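Local coordinates for protein teichoic acid D-alanine hydrolase (Staphylococcus aureus, PDB 5ZH8) that removes D-alanyl groups from wall teichoic acid and lipoteichoic acid by ester hydrolysis, and affects methicillin resistance, autolysis and cell wall structure, at residues Ser91-Ile94 with Lys99-Met102; Lys297-Ile302 with Phe351-Asn356; Pro326-Tyr331 with Ala335-Asn340; Arg341-Phe346 with Asn370-Ile375; Tyr359-Ala364 with His377-Ile382. All coordinates share one frame; numbering follows the deposited sequence.

Interaction 1. Residues Ser91-Ile94 with Lys99-Met102; sequences SVAI and KLKM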
# COMPACT_ATOMS: atom_id res chain seq x y z
N SER A 91 -11.74 -12.13 4.97
CA SER A 91 -13.11 -12.66 5.09
C SER A 91 -14.06 -12.00 4.11
O SER A 91 -13.91 -10.83 3.76
CB SER A 91 -13.64 -12.44 6.50
OG SER A 91 -14.98 -12.90 6.62
N VAL A 92 -15.07 -12.76 3.70
CA VAL A 92 -16.08 -12.28 2.76
C VAL A 92 -17.46 -12.46 3.36
O VAL A 92 -17.70 -13.38 4.15
CB VAL A 92 -15.99 -13.01 1.40
CG1 VAL A 92 -16.39 -14.48 1.52
CG2 VAL A 92 -16.83 -12.30 0.36
N ALA A 93 -18.36 -11.55 3.01
CA ALA A 93 -19.78 -11.69 3.32
C ALA A 93 -20.58 -11.11 2.16
O ALA A 93 -20.30 -10.00 1.69
CB ALA A 93 -20.11 -10.96 4.61
N ILE A 94 -21.57 -11.87 1.69
CA ILE A 94 -22.39 -11.46 0.57
C ILE A 94 -23.87 -11.65 0.91
O ILE A 94 -24.29 -12.74 1.29
CB ILE A 94 -22.05 -12.24 -0.71
CG1 ILE A 94 -20.56 -12.07 -1.05
CG2 ILE A 94 -22.94 -11.78 -1.86
CD1 ILE A 94 -20.10 -12.84 -2.27
N LYS A 99 -30.72 -11.41 2.32
CA LYS A 99 -30.32 -12.65 2.99
C LYS A 99 -28.82 -12.90 2.87
O LYS A 99 -28.22 -12.62 1.84
CB LYS A 99 -31.07 -13.84 2.40
CG LYS A 99 -32.57 -13.66 2.37
CD LYS A 99 -33.30 -14.99 2.45
CE LYS A 99 -34.78 -14.77 2.74
NZ LYS A 99 -35.52 -16.06 2.89
N LEU A 100 -28.23 -13.44 3.93
CA LEU A 100 -26.82 -13.82 3.93
C LEU A 100 -26.66 -15.11 3.15
O LEU A 100 -27.10 -16.16 3.61
CB LEU A 100 -26.32 -13.99 5.36
CG LEU A 100 -24.84 -14.35 5.57
CD1 LEU A 100 -23.93 -13.22 5.13
CD2 LEU A 100 -24.60 -14.66 7.03
N LYS A 101 -26.06 -15.03 1.97
CA LYS A 101 -25.84 -16.19 1.10
C LYS A 101 -24.40 -16.72 1.15
O LYS A 101 -24.14 -17.84 0.72
CB LYS A 101 -26.17 -15.86 -0.35
CG LYS A 101 -27.54 -15.25 -0.58
CD LYS A 101 -28.70 -16.18 -0.26
CE LYS A 101 -28.74 -17.36 -1.21
NZ LYS A 101 -30.06 -18.04 -1.11
N MET A 102 -23.48 -15.90 1.64
CA MET A 102 -22.09 -16.32 1.77
C MET A 102 -21.41 -15.58 2.92
O MET A 102 -21.54 -14.37 3.04
CB MET A 102 -21.32 -16.09 0.47
CG MET A 102 -19.92 -16.71 0.47
SD MET A 102 -19.13 -16.68 -1.14
CE MET A 102 -17.64 -17.61 -0.77
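Ile94 and Met102 are an antiparallel hydrogen-bonded pair of the beta hairpin made by strands 90-96 and 99-106. Ile94 N donates to Met102 O over 2.8 Å, and the same oxygen also receives a CA-H contact from Ala93 CA at 3.2 Å. The return bonding is irregular, because Ile94 O accepts twice. Lys101 N lies 3.0 Å from Ile94 O, nearly in line with the C=O bond, while Met102 N sits 3.3 Å from Ile94 O, in the carbonyl plane on a lone pair. Two residues thus oppose one, a classic beta bulge, and Lys101 has the near-helical backbone (phi -102°, psi -17°) that turns both N-H groups to one acceptor. The other edge of strand 90-96 is satisfied by strand 359-365, where Ser91 and Ala93 pair with Ala364 and Val362.

Met102 holds CG anti to its N (chi1 -171°) and extends back along strand 90-96, beside Ile94. Met102 CB is 4.1 Å from Ile94 CB, and Met102 CE ends 4.1 Å from Val92 CG1. Tyr76 of helix 74-85 touches both Ile94 and Met102. Leu100, by contrast, brings CD1 to 4.5 Å from Ala93 CB, next to helix 292-303. The chemistry implies a division of labour: main-chain bonds, shared at the bulge, set the pairing, while apolar side chains join the hairpin to its covering helices.

Interaction 2. Residues Lys297-Ile302 with Phe351-Asn356; sequences KLITQI and FTVYYN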
# COMPACT_ATOMS: atom_id res chain seq x y z
N LYS A 297 -25.32 -6.44 7.26
CA LYS A 297 -26.51 -6.31 8.11
C LYS A 297 -26.88 -4.83 8.31
O LYS A 297 -28.05 -4.48 8.32
CB LYS A 297 -26.27 -7.00 9.46
CG LYS A 297 -27.49 -7.08 10.36
CD LYS A 297 -27.17 -7.61 11.75
CE LYS A 297 -26.90 -9.11 11.74
NZ LYS A 297 -26.83 -9.67 13.12
N LEU A 298 -25.86 -3.98 8.45
CA LEU A 298 -26.07 -2.54 8.58
C LEU A 298 -26.66 -1.92 7.32
O LEU A 298 -27.64 -1.19 7.38
CB LEU A 298 -24.74 -1.85 8.91
CG LEU A 298 -24.70 -0.33 8.84
CD1 LEU A 298 -25.67 0.29 9.84
CD2 LEU A 298 -23.27 0.14 9.07
N ILE A 299 -26.04 -2.20 6.18
CA ILE A 299 -26.45 -1.61 4.91
C ILE A 299 -27.82 -2.10 4.46
O ILE A 299 -28.63 -1.30 4.00
CB ILE A 299 -25.39 -1.89 3.82
CG1 ILE A 299 -24.14 -1.07 4.11
CG2 ILE A 299 -25.92 -1.56 2.43
CD1 ILE A 299 -22.89 -1.65 3.48
N THR A 300 -28.08 -3.40 4.58
CA THR A 300 -29.37 -3.95 4.16
C THR A 300 -30.52 -3.38 4.99
O THR A 300 -31.60 -3.13 4.47
CB THR A 300 -29.41 -5.48 4.27
OG1 THR A 300 -29.05 -5.87 5.60
CG2 THR A 300 -28.48 -6.11 3.26
N GLN A 301 -30.28 -3.19 6.29
CA GLN A 301 -31.29 -2.62 7.17
C GLN A 301 -31.56 -1.14 6.90
O GLN A 301 -32.70 -0.69 6.97
CB GLN A 301 -30.90 -2.82 8.63
CG GLN A 301 -31.16 -4.23 9.12
CD GLN A 301 -30.89 -4.36 10.60
OE1 GLN A 301 -31.81 -4.45 11.40
NE2 GLN A 301 -29.61 -4.35 10.97
N ILE A 302 -30.51 -0.39 6.57
CA ILE A 302 -30.67 1.00 6.14
C ILE A 302 -31.45 1.04 4.82
O ILE A 302 -32.37 1.84 4.66
CB ILE A 302 -29.32 1.74 6.02
CG1 ILE A 302 -28.69 1.92 7.40
CG2 ILE A 302 -29.50 3.10 5.35
CD1 ILE A 302 -27.20 2.20 7.39
N PHE A 351 -10.83 -2.73 4.07
CA PHE A 351 -12.22 -3.09 4.29
C PHE A 351 -13.08 -2.40 3.24
O PHE A 351 -13.23 -1.18 3.23
CB PHE A 351 -12.63 -2.66 5.70
CG PHE A 351 -13.85 -3.35 6.21
CD1 PHE A 351 -15.11 -2.87 5.91
CD2 PHE A 351 -13.74 -4.49 7.00
CE1 PHE A 351 -16.24 -3.51 6.38
CE2 PHE A 351 -14.86 -5.14 7.47
CZ PHE A 351 -16.12 -4.65 7.16
N THR A 352 -13.65 -3.19 2.34
CA THR A 352 -14.28 -2.65 1.14
C THR A 352 -15.67 -3.25 0.97
O THR A 352 -15.90 -4.42 1.28
CB THR A 352 -13.42 -2.91 -0.11
OG1 THR A 352 -12.06 -2.50 0.14
CG2 THR A 352 -13.95 -2.16 -1.31
N VAL A 353 -16.60 -2.43 0.48
CA VAL A 353 -18.00 -2.81 0.32
C VAL A 353 -18.47 -2.29 -1.02
O VAL A 353 -18.36 -1.10 -1.29
CB VAL A 353 -18.91 -2.19 1.41
CG1 VAL A 353 -20.32 -2.75 1.30
CG2 VAL A 353 -18.36 -2.41 2.81
N TYR A 354 -18.97 -3.19 -1.85
CA TYR A 354 -19.67 -2.82 -3.08
C TYR A 354 -21.09 -3.31 -2.90
O TYR A 354 -21.29 -4.45 -2.48
CB TYR A 354 -19.07 -3.53 -4.28
CG TYR A 354 -17.92 -2.84 -4.97
CD1 TYR A 354 -17.08 -1.95 -4.31
CD2 TYR A 354 -17.65 -3.12 -6.31
CE1 TYR A 354 -16.03 -1.35 -4.97
CE2 TYR A 354 -16.60 -2.54 -6.97
CZ TYR A 354 -15.79 -1.65 -6.31
OH TYR A 354 -14.76 -1.09 -7.01
N TYR A 355 -22.08 -2.47 -3.21
CA TYR A 355 -23.45 -2.93 -3.13
C TYR A 355 -24.42 -2.21 -4.03
O TYR A 355 -24.14 -1.13 -4.55
CB TYR A 355 -23.96 -2.91 -1.68
CG TYR A 355 -24.29 -1.55 -1.11
CD1 TYR A 355 -25.56 -1.00 -1.27
CD2 TYR A 355 -23.36 -0.84 -0.36
CE1 TYR A 355 -25.87 0.23 -0.73
CE2 TYR A 355 -23.68 0.39 0.19
CZ TYR A 355 -24.93 0.92 0.00
OH TYR A 355 -25.25 2.14 0.54
N ASN A 356 -25.57 -2.86 -4.22
CA ASN A 356 -26.72 -2.28 -4.90
C ASN A 356 -28.00 -2.82 -4.22
O ASN A 356 -27.95 -3.22 -3.06
CB ASN A 356 -26.66 -2.55 -6.42
CG ASN A 356 -26.70 -4.02 -6.78
OD1 ASN A 356 -27.18 -4.85 -6.02
ND2 ASN A 356 -26.23 -4.33 -7.97
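Ile299, on helix 292-303, packs onto Tyr355 and Val353 of strand 349-355, a helix-on-sheet contact in the central antiparallel sheet of the beta-lactamase-like fold. Of these three residues, Ile299 gives up the most surface; its CG2 meets the ring alone, while CD1 reaches both partners. A chi1 of -71° puts CG1 beside the backbone N and leaves CG2 anti to it, so that this methyl lies over the tyrosine ring. Ile299 CG2 stands 3.5 Å from the Tyr355 ring centroid and only 6° off the normal, so it is a CH-pi contact over the middle of the face. The phenol is tethered at its far end, where Tyr355 OH bonds to Asn340 ND2 on the next strand. Val353 meets the other branch as the two side chains run alongside each other, head to tail, with Ile299 CD1 3.5 Å from Val353 CG1. All three residues are buried, and the contact is wholly apolar. The same Ile299 CD1 also lies 4.0 Å from Tyr355 CE2, bridging the valine and the ring.

Interaction 3. Residues Pro326-Tyr331 with Ala335-Asn340; sequences PDEYRY and AKPTLN
Glu328 and Lys336 form a salt bridge beside the short antiparallel hairpin of strands 329-330 and 333-335, at one edge of the large sheet. Lys336 NZ lies 2.7 Å from Glu328 OE1, meeting it on the syn side and somewhat out of the carboxylate plane. The lysine gets there by folding its chain at chi3 and chi4, whereas Glu328 is extended beyond CG, and the lysine chain runs roughly perpendicular to that of the glutamate. The backbone adds an almost straight bond, with Ala335 N 2.7 Å from Glu328 O and an angle of 171° at the hydrogen. This carbonyl is gripped from both faces, since Arg330 NE reaches Glu328 O at 2.8 Å from the side opposite Ala335 N. The other two nitrogens bond to carbonyls earlier in the same chain, NH2 to Glu319 O and NH1 to Leu316 O, and NH2 has weak bonds to Asp327 O and Glu328 O. All three nitrogens are thus bonded, which should restrict rotation of the guanidinium.

Packing completes the contact. Lys336 also touches Thr269 of the second subunit. On the other carboxylate oxygen, Glu328 OE2 is 3.4 Å from Pro337 CD. Over the centre of the guanidinium face sits a methyl, Ala335 CB, 3.6 Å from Arg330 CZ.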
# COMPACT_ATOMS: atom_id res chain seq x y z
N PRO A 326 -23.84 16.91 -4.33
CA PRO A 326 -23.10 17.26 -5.54
C PRO A 326 -22.12 16.20 -6.02
O PRO A 326 -21.89 16.07 -7.22
CB PRO A 326 -22.33 18.52 -5.13
CG PRO A 326 -22.16 18.39 -3.67
CD PRO A 326 -23.41 17.73 -3.18
N ASP A 327 -21.54 15.46 -5.08
CA ASP A 327 -20.51 14.47 -5.40
C ASP A 327 -21.05 13.07 -5.17
O ASP A 327 -22.12 12.89 -4.58
CB ASP A 327 -19.27 14.71 -4.53
CG ASP A 327 -18.76 16.15 -4.61
OD1 ASP A 327 -18.86 16.72 -5.72
OD2 ASP A 327 -18.31 16.73 -3.59
N GLU A 328 -20.31 12.08 -5.65
CA GLU A 328 -20.62 10.68 -5.39
C GLU A 328 -20.50 10.43 -3.89
O GLU A 328 -21.30 9.69 -3.31
CB GLU A 328 -19.68 9.75 -6.16
CG GLU A 328 -19.86 9.81 -7.66
CD GLU A 328 -18.97 8.82 -8.41
OE1 GLU A 328 -17.95 8.37 -7.84
OE2 GLU A 328 -19.30 8.51 -9.57
N TYR A 329 -19.50 11.06 -3.29
CA TYR A 329 -19.25 10.92 -1.86
C TYR A 329 -20.26 11.71 -1.03
O TYR A 329 -20.57 12.85 -1.34
CB TYR A 329 -17.84 11.41 -1.52
CG TYR A 329 -17.36 10.99 -0.16
CD1 TYR A 329 -16.86 9.72 0.04
CD2 TYR A 329 -17.40 11.86 0.92
CE1 TYR A 329 -16.41 9.32 1.28
CE2 TYR A 329 -16.95 11.46 2.17
CZ TYR A 329 -16.45 10.19 2.33
OH TYR A 329 -15.99 9.76 3.56
N ARG A 330 -20.79 11.07 0.01
CA ARG A 330 -21.59 11.75 1.02
C ARG A 330 -21.63 10.91 2.30
O ARG A 330 -21.66 9.68 2.24
CB ARG A 330 -23.02 12.05 0.53
CG ARG A 330 -24.02 10.89 0.66
CD ARG A 330 -23.68 9.72 -0.26
NE ARG A 330 -23.52 10.18 -1.63
CZ ARG A 330 -24.51 10.55 -2.42
NH1 ARG A 330 -25.77 10.50 -2.01
NH2 ARG A 330 -24.25 10.97 -3.64
N TYR A 331 -21.63 11.59 3.44
CA TYR A 331 -21.82 10.95 4.74
C TYR A 331 -20.99 9.67 4.91
O TYR A 331 -21.49 8.66 5.40
CB TYR A 331 -23.32 10.68 4.97
CG TYR A 331 -24.11 11.95 5.14
CD1 TYR A 331 -24.15 12.61 6.37
CD2 TYR A 331 -24.80 12.52 4.06
CE1 TYR A 331 -24.87 13.79 6.53
CE2 TYR A 331 -25.52 13.70 4.22
CZ TYR A 331 -25.54 14.33 5.46
OH TYR A 331 -26.25 15.50 5.62
N ALA A 335 -21.95 7.03 -3.55
CA ALA A 335 -23.01 6.62 -4.46
C ALA A 335 -22.48 6.80 -5.88
O ALA A 335 -22.25 7.92 -6.31
CB ALA A 335 -24.25 7.46 -4.25
N LYS A 336 -22.29 5.69 -6.58
CA LYS A 336 -21.72 5.71 -7.93
C LYS A 336 -22.75 5.25 -8.97
O LYS A 336 -23.84 4.81 -8.61
CB LYS A 336 -20.46 4.85 -7.98
CG LYS A 336 -19.42 5.22 -6.93
CD LYS A 336 -18.18 4.34 -7.04
CE LYS A 336 -16.91 5.10 -6.71
NZ LYS A 336 -16.57 6.10 -7.77
N PRO A 337 -22.41 5.35 -10.27
CA PRO A 337 -23.37 4.97 -11.31
C PRO A 337 -23.87 3.53 -11.26
O PRO A 337 -25.07 3.31 -11.43
CB PRO A 337 -22.58 5.22 -12.60
CG PRO A 337 -21.72 6.36 -12.26
CD PRO A 337 -21.28 6.10 -10.85
N THR A 338 -22.98 2.57 -11.04
CA THR A 338 -23.36 1.15 -11.09
C THR A 338 -23.45 0.51 -9.72
O THR A 338 -23.83 -0.66 -9.61
CB THR A 338 -22.36 0.33 -11.91
OG1 THR A 338 -21.08 0.37 -11.27
CG2 THR A 338 -22.22 0.89 -13.30
N LEU A 339 -23.10 1.26 -8.67
CA LEU A 339 -22.91 0.68 -7.33
C LEU A 339 -22.71 1.75 -6.26
O LEU A 339 -22.40 2.89 -6.57
CB LEU A 339 -21.70 -0.25 -7.34
CG LEU A 339 -20.36 0.36 -7.80
CD1 LEU A 339 -19.62 1.07 -6.66
CD2 LEU A 339 -19.47 -0.70 -8.42
N ASN A 340 -22.92 1.35 -5.01
CA ASN A 340 -22.51 2.15 -3.85
C ASN A 340 -21.27 1.50 -3.25
O ASN A 340 -21.17 0.27 -3.21
CB ASN A 340 -23.62 2.24 -2.80
CG ASN A 340 -24.72 3.22 -3.18
OD1 ASN A 340 -24.83 3.64 -4.33
ND2 ASN A 340 -25.55 3.57 -2.20

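Interaction 4. Residues Arg341-Phe346 with Asn370-Ile375; sequences RLNGGF and NNEVRI
Arg341 and Glu372 both set CG anti to the backbone N, but then diverge in shape. The arginine (chi1 168°) stays extended as far as NE, while the glutamate bends at chi2 (85°), and the chains meet from opposite directions. The grip is side-on: Arg341 NE is 2.9 Å from Glu372 OE2, and Arg341 NH2 is 3.0 Å from Glu372 OE1. Both acceptors lie near the guanidinium plane, yet the carboxylate is turned 39° from it. Tyr354 OH also bonds to Glu372 OE2, so this buried acid has a second partner. Asn343 CB covers one guanidinium face near its rim, and Asn343 OD1 is held by Thr352 OG1. At the helix start, Asn370 is the N-cap, its OD1 3.2 Å from Val373 N. Tyr266, Asn267 and Ser268 of the second subunit pack against this region. The salt bridge thus ties strand 340-346 to the first turn of helix 371-382, across strand 349-355, whose Thr352 and Tyr354 pack on Ile375.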
# COMPACT_ATOMS: atom_id res chain seq x y z
N ARG A 341 -20.35 2.32 -2.77
CA ARG A 341 -19.05 1.84 -2.33
C ARG A 341 -18.65 2.40 -0.96
O ARG A 341 -18.83 3.59 -0.70
CB ARG A 341 -18.00 2.22 -3.38
CG ARG A 341 -16.56 2.04 -2.94
CD ARG A 341 -15.62 2.40 -4.08
NE ARG A 341 -14.23 2.07 -3.79
CZ ARG A 341 -13.39 2.85 -3.10
NH1 ARG A 341 -13.80 4.02 -2.62
NH2 ARG A 341 -12.15 2.45 -2.89
N LEU A 342 -18.13 1.52 -0.11
CA LEU A 342 -17.39 1.92 1.08
C LEU A 342 -15.99 1.31 1.02
O LEU A 342 -15.80 0.24 0.44
CB LEU A 342 -18.08 1.46 2.37
CG LEU A 342 -19.36 2.18 2.77
CD1 LEU A 342 -20.55 1.62 2.03
CD2 LEU A 342 -19.61 2.08 4.27
N ASN A 343 -15.03 2.00 1.63
CA ASN A 343 -13.67 1.52 1.67
C ASN A 343 -12.86 2.21 2.77
O ASN A 343 -12.97 3.42 2.96
CB ASN A 343 -12.99 1.72 0.31
CG ASN A 343 -11.56 1.23 0.31
OD1 ASN A 343 -11.28 0.06 0.08
ND2 ASN A 343 -10.64 2.15 0.54
N GLY A 344 -12.05 1.43 3.47
CA GLY A 344 -11.11 1.96 4.45
C GLY A 344 -9.81 1.18 4.42
O GLY A 344 -9.82 -0.05 4.43
N GLY A 345 -8.69 1.89 4.39
CA GLY A 345 -7.36 1.27 4.43
C GLY A 345 -6.62 1.76 5.66
O GLY A 345 -6.34 2.95 5.78
N PHE A 346 -6.30 0.85 6.58
CA PHE A 346 -5.71 1.26 7.85
C PHE A 346 -4.94 0.11 8.49
O PHE A 346 -5.42 -1.02 8.54
CB PHE A 346 -6.84 1.76 8.78
CG PHE A 346 -6.48 2.94 9.64
CD1 PHE A 346 -5.60 3.94 9.19
CD2 PHE A 346 -7.07 3.10 10.88
CE1 PHE A 346 -5.29 5.02 10.00
CE2 PHE A 346 -6.77 4.19 11.68
CZ PHE A 346 -5.88 5.14 11.24
N ASN A 370 -4.15 -5.43 -2.95
CA ASN A 370 -5.17 -4.83 -3.79
C ASN A 370 -6.53 -5.49 -3.56
O ASN A 370 -6.84 -6.54 -4.14
CB ASN A 370 -4.75 -4.95 -5.25
CG ASN A 370 -5.57 -4.07 -6.17
OD1 ASN A 370 -6.67 -3.65 -5.83
ND2 ASN A 370 -5.02 -3.79 -7.35
N ASN A 371 -7.35 -4.87 -2.72
CA ASN A 371 -8.67 -5.41 -2.43
C ASN A 371 -9.68 -5.03 -3.53
O ASN A 371 -10.67 -5.74 -3.74
CB ASN A 371 -9.15 -4.92 -1.06
CG ASN A 371 -10.18 -5.85 -0.43
OD1 ASN A 371 -10.03 -7.08 -0.47
ND2 ASN A 371 -11.21 -5.26 0.17
N GLU A 372 -9.43 -3.93 -4.23
CA GLU A 372 -10.41 -3.36 -5.18
C GLU A 372 -10.57 -4.24 -6.41
O GLU A 372 -11.68 -4.44 -6.89
CB GLU A 372 -9.99 -1.96 -5.62
CG GLU A 372 -11.14 -1.15 -6.20
CD GLU A 372 -11.96 -0.42 -5.14
OE1 GLU A 372 -11.43 -0.18 -4.04
OE2 GLU A 372 -13.13 -0.07 -5.40
N VAL A 373 -9.46 -4.76 -6.91
CA VAL A 373 -9.48 -5.67 -8.03
C VAL A 373 -10.31 -6.90 -7.66
O VAL A 373 -11.05 -7.42 -8.50
CB VAL A 373 -8.06 -6.10 -8.46
CG1 VAL A 373 -8.11 -7.27 -9.43
CG2 VAL A 373 -7.33 -4.93 -9.12
N ARG A 374 -10.20 -7.34 -6.41
CA ARG A 374 -10.91 -8.54 -5.97
C ARG A 374 -12.41 -8.30 -5.93
O ARG A 374 -13.18 -9.06 -6.52
CB ARG A 374 -10.44 -9.01 -4.59
CG ARG A 374 -8.96 -9.35 -4.49
CD ARG A 374 -8.60 -9.64 -3.04
NE ARG A 374 -7.25 -10.19 -2.86
CZ ARG A 374 -6.90 -11.44 -3.15
NH1 ARG A 374 -7.79 -12.28 -3.67
NH2 ARG A 374 -5.66 -11.85 -2.94
N ILE A 375 -12.82 -7.25 -5.24
CA ILE A 375 -14.24 -6.96 -5.06
C ILE A 375 -14.91 -6.60 -6.39
O ILE A 375 -16.09 -6.88 -6.59
CB ILE A 375 -14.46 -5.87 -3.98
CG1 ILE A 375 -15.89 -5.92 -3.43
CG2 ILE A 375 -14.14 -4.48 -4.53
CD1 ILE A 375 -16.09 -5.08 -2.19

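Interaction 5. Residues Tyr359-Ala364 with His377-Ile382; sequences YVVVLA and HIYNDI
The C-terminal helix 371-382 covers one face of the antiparallel sheet in this beta-lactamase-like fold, and here Val361 and Leu363 of strand 359-365 meet Ile378 and Tyr379. The axes of these two short segments approach to 9.8 Å, and their directions differ by 137°, a spacing filled by a single layer of apolar side chains. Alternate strand residues point to the helix. Val361 divides its two methyls between two helix residues. With CG1 anti to the backbone N, Val361 CG1 sits 3.9 Å from Ile378 CG2, the side chains crossing at a slant. Leu363 takes the other end of the same isoleucine, Leu363 CD1 being 4.4 Å from Ile378 CD1. Ile378 also touches Ile79 of helix 74-85, which places this layer between the sheet and two helices.

The helix has a wide pi-type turn, seen in the 2.9 Å bond from Ile382 N to His377 O. Along its outer side, His377 ND1 donates to Asp381 OD2 over 2.8 Å, the carboxylate oxygen accepting on its anti lone pair. The histidine ring meets Tyr82 edge-to-face, and His377 also packs on Leu87 of the second subunit. Tyr379 OH is held elsewhere, by Thr338 O. The Tyr379 ring turns an edge to the strand, with Val361 CG2 near the ring plane and 4.2 Å from Tyr379 CD1.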
# COMPACT_ATOMS: atom_id res chain seq x y z
N TYR A 359 -27.32 -7.14 -4.25
CA TYR A 359 -26.16 -7.66 -3.55
C TYR A 359 -25.50 -6.64 -2.64
O TYR A 359 -25.38 -5.47 -2.99
CB TYR A 359 -25.11 -8.15 -4.56
CG TYR A 359 -25.54 -9.36 -5.35
CD1 TYR A 359 -25.57 -10.61 -4.76
CD2 TYR A 359 -25.92 -9.25 -6.68
CE1 TYR A 359 -25.96 -11.73 -5.48
CE2 TYR A 359 -26.31 -10.36 -7.41
CZ TYR A 359 -26.32 -11.59 -6.81
OH TYR A 359 -26.71 -12.70 -7.52
N VAL A 360 -25.08 -7.09 -1.46
CA VAL A 360 -24.12 -6.34 -0.66
C VAL A 360 -22.90 -7.24 -0.50
O VAL A 360 -22.99 -8.30 0.10
CB VAL A 360 -24.66 -5.95 0.74
CG1 VAL A 360 -23.64 -5.10 1.48
CG2 VAL A 360 -25.98 -5.20 0.60
N VAL A 361 -21.78 -6.80 -1.06
CA VAL A 361 -20.54 -7.57 -1.04
C VAL A 361 -19.56 -6.86 -0.12
O VAL A 361 -19.18 -5.73 -0.39
CB VAL A 361 -19.93 -7.69 -2.45
CG1 VAL A 361 -18.72 -8.62 -2.44
CG2 VAL A 361 -20.97 -8.18 -3.44
N VAL A 362 -19.17 -7.54 0.95
CA VAL A 362 -18.24 -6.99 1.93
C VAL A 362 -16.99 -7.86 1.92
O VAL A 362 -17.08 -9.07 2.17
CB VAL A 362 -18.83 -6.99 3.37
CG1 VAL A 362 -17.91 -6.25 4.33
CG2 VAL A 362 -20.23 -6.40 3.37
N LEU A 363 -15.85 -7.26 1.61
CA LEU A 363 -14.59 -7.99 1.49
C LEU A 363 -13.54 -7.37 2.41
O LEU A 363 -13.15 -6.22 2.22
CB LEU A 363 -14.12 -7.98 0.04
CG LEU A 363 -13.11 -9.07 -0.35
CD1 LEU A 363 -13.76 -10.45 -0.26
CD2 LEU A 363 -12.54 -8.84 -1.74
N ALA A 364 -13.11 -8.15 3.40
CA ALA A 364 -12.16 -7.68 4.40
C ALA A 364 -10.81 -8.37 4.22
O ALA A 364 -10.73 -9.60 4.18
CB ALA A 364 -12.70 -7.92 5.80
N HIS A 377 -13.98 -7.90 -9.32
CA HIS A 377 -14.09 -9.15 -10.04
C HIS A 377 -15.31 -9.92 -9.56
O HIS A 377 -16.00 -10.55 -10.34
CB HIS A 377 -12.83 -9.98 -9.84
CG HIS A 377 -12.86 -11.29 -10.55
ND1 HIS A 377 -12.86 -11.40 -11.92
CD2 HIS A 377 -12.88 -12.56 -10.07
CE1 HIS A 377 -12.89 -12.68 -12.26
NE2 HIS A 377 -12.89 -13.40 -11.15
N ILE A 378 -15.59 -9.84 -8.26
CA ILE A 378 -16.75 -10.51 -7.69
C ILE A 378 -18.05 -9.83 -8.12
O ILE A 378 -18.99 -10.48 -8.57
CB ILE A 378 -16.64 -10.56 -6.15
CG1 ILE A 378 -15.52 -11.52 -5.75
CG2 ILE A 378 -17.96 -10.96 -5.52
CD1 ILE A 378 -15.20 -11.52 -4.27
N TYR A 379 -18.10 -8.51 -7.99
CA TYR A 379 -19.31 -7.75 -8.25
C TYR A 379 -19.64 -7.64 -9.75
O TYR A 379 -20.78 -7.86 -10.18
CB TYR A 379 -19.15 -6.36 -7.63
CG TYR A 379 -20.37 -5.47 -7.68
CD1 TYR A 379 -21.38 -5.57 -6.73
CD2 TYR A 379 -20.49 -4.48 -8.66
CE1 TYR A 379 -22.48 -4.73 -6.76
CE2 TYR A 379 -21.58 -3.64 -8.71
CZ TYR A 379 -22.57 -3.76 -7.76
OH TYR A 379 -23.65 -2.91 -7.81
N ASN A 380 -18.63 -7.29 -10.54
CA ASN A 380 -18.82 -7.08 -11.97
C ASN A 380 -18.71 -8.37 -12.77
O ASN A 380 -19.59 -8.66 -13.58
CB ASN A 380 -17.80 -6.06 -12.49
CG ASN A 380 -17.95 -4.70 -11.84
OD1 ASN A 380 -19.06 -4.26 -11.55
ND2 ASN A 380 -16.84 -4.02 -11.61
N ASP A 381 -17.64 -9.14 -12.57
CA ASP A 381 -17.40 -10.29 -13.43
C ASP A 381 -18.24 -11.50 -13.03
O ASP A 381 -18.93 -12.08 -13.87
CB ASP A 381 -15.91 -10.65 -13.48
CG ASP A 381 -15.05 -9.51 -14.04
OD1 ASP A 381 -15.58 -8.68 -14.82
OD2 ASP A 381 -13.85 -9.45 -13.72
N ILE A 382 -18.21 -11.87 -11.75
CA ILE A 382 -18.89 -13.09 -11.33
C ILE A 382 -20.39 -12.85 -11.12
O ILE A 382 -21.21 -13.55 -11.70
CB ILE A 382 -18.25 -13.69 -10.07
CG1 ILE A 382 -16.79 -14.04 -10.35
CG2 ILE A 382 -19.03 -14.92 -9.62
CD1 ILE A 382 -16.03 -14.61 -9.16

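All five interactions reach the same antiparallel sheet, and their chemistry follows their place in it. Interactions 2 and 5 are buried and apolar: a helix packs on the sheet in each, helix 292-303 in one and helix 371-382 in the other. Interaction 4 is also buried, but it is ionic, and it shares helix 371-382 with interaction 5. Interactions 1 and 3 are partly buried hairpin contacts towards opposite ends of the strand order, and both rely on main-chain bonds, with a salt bridge added in interaction 3. Strand 359-365 joins interaction 1 to interaction 5, whereas strand 349-355 links interactions 2 and 4, its Tyr354 and Thr352 bonding to Glu372 and Asn343.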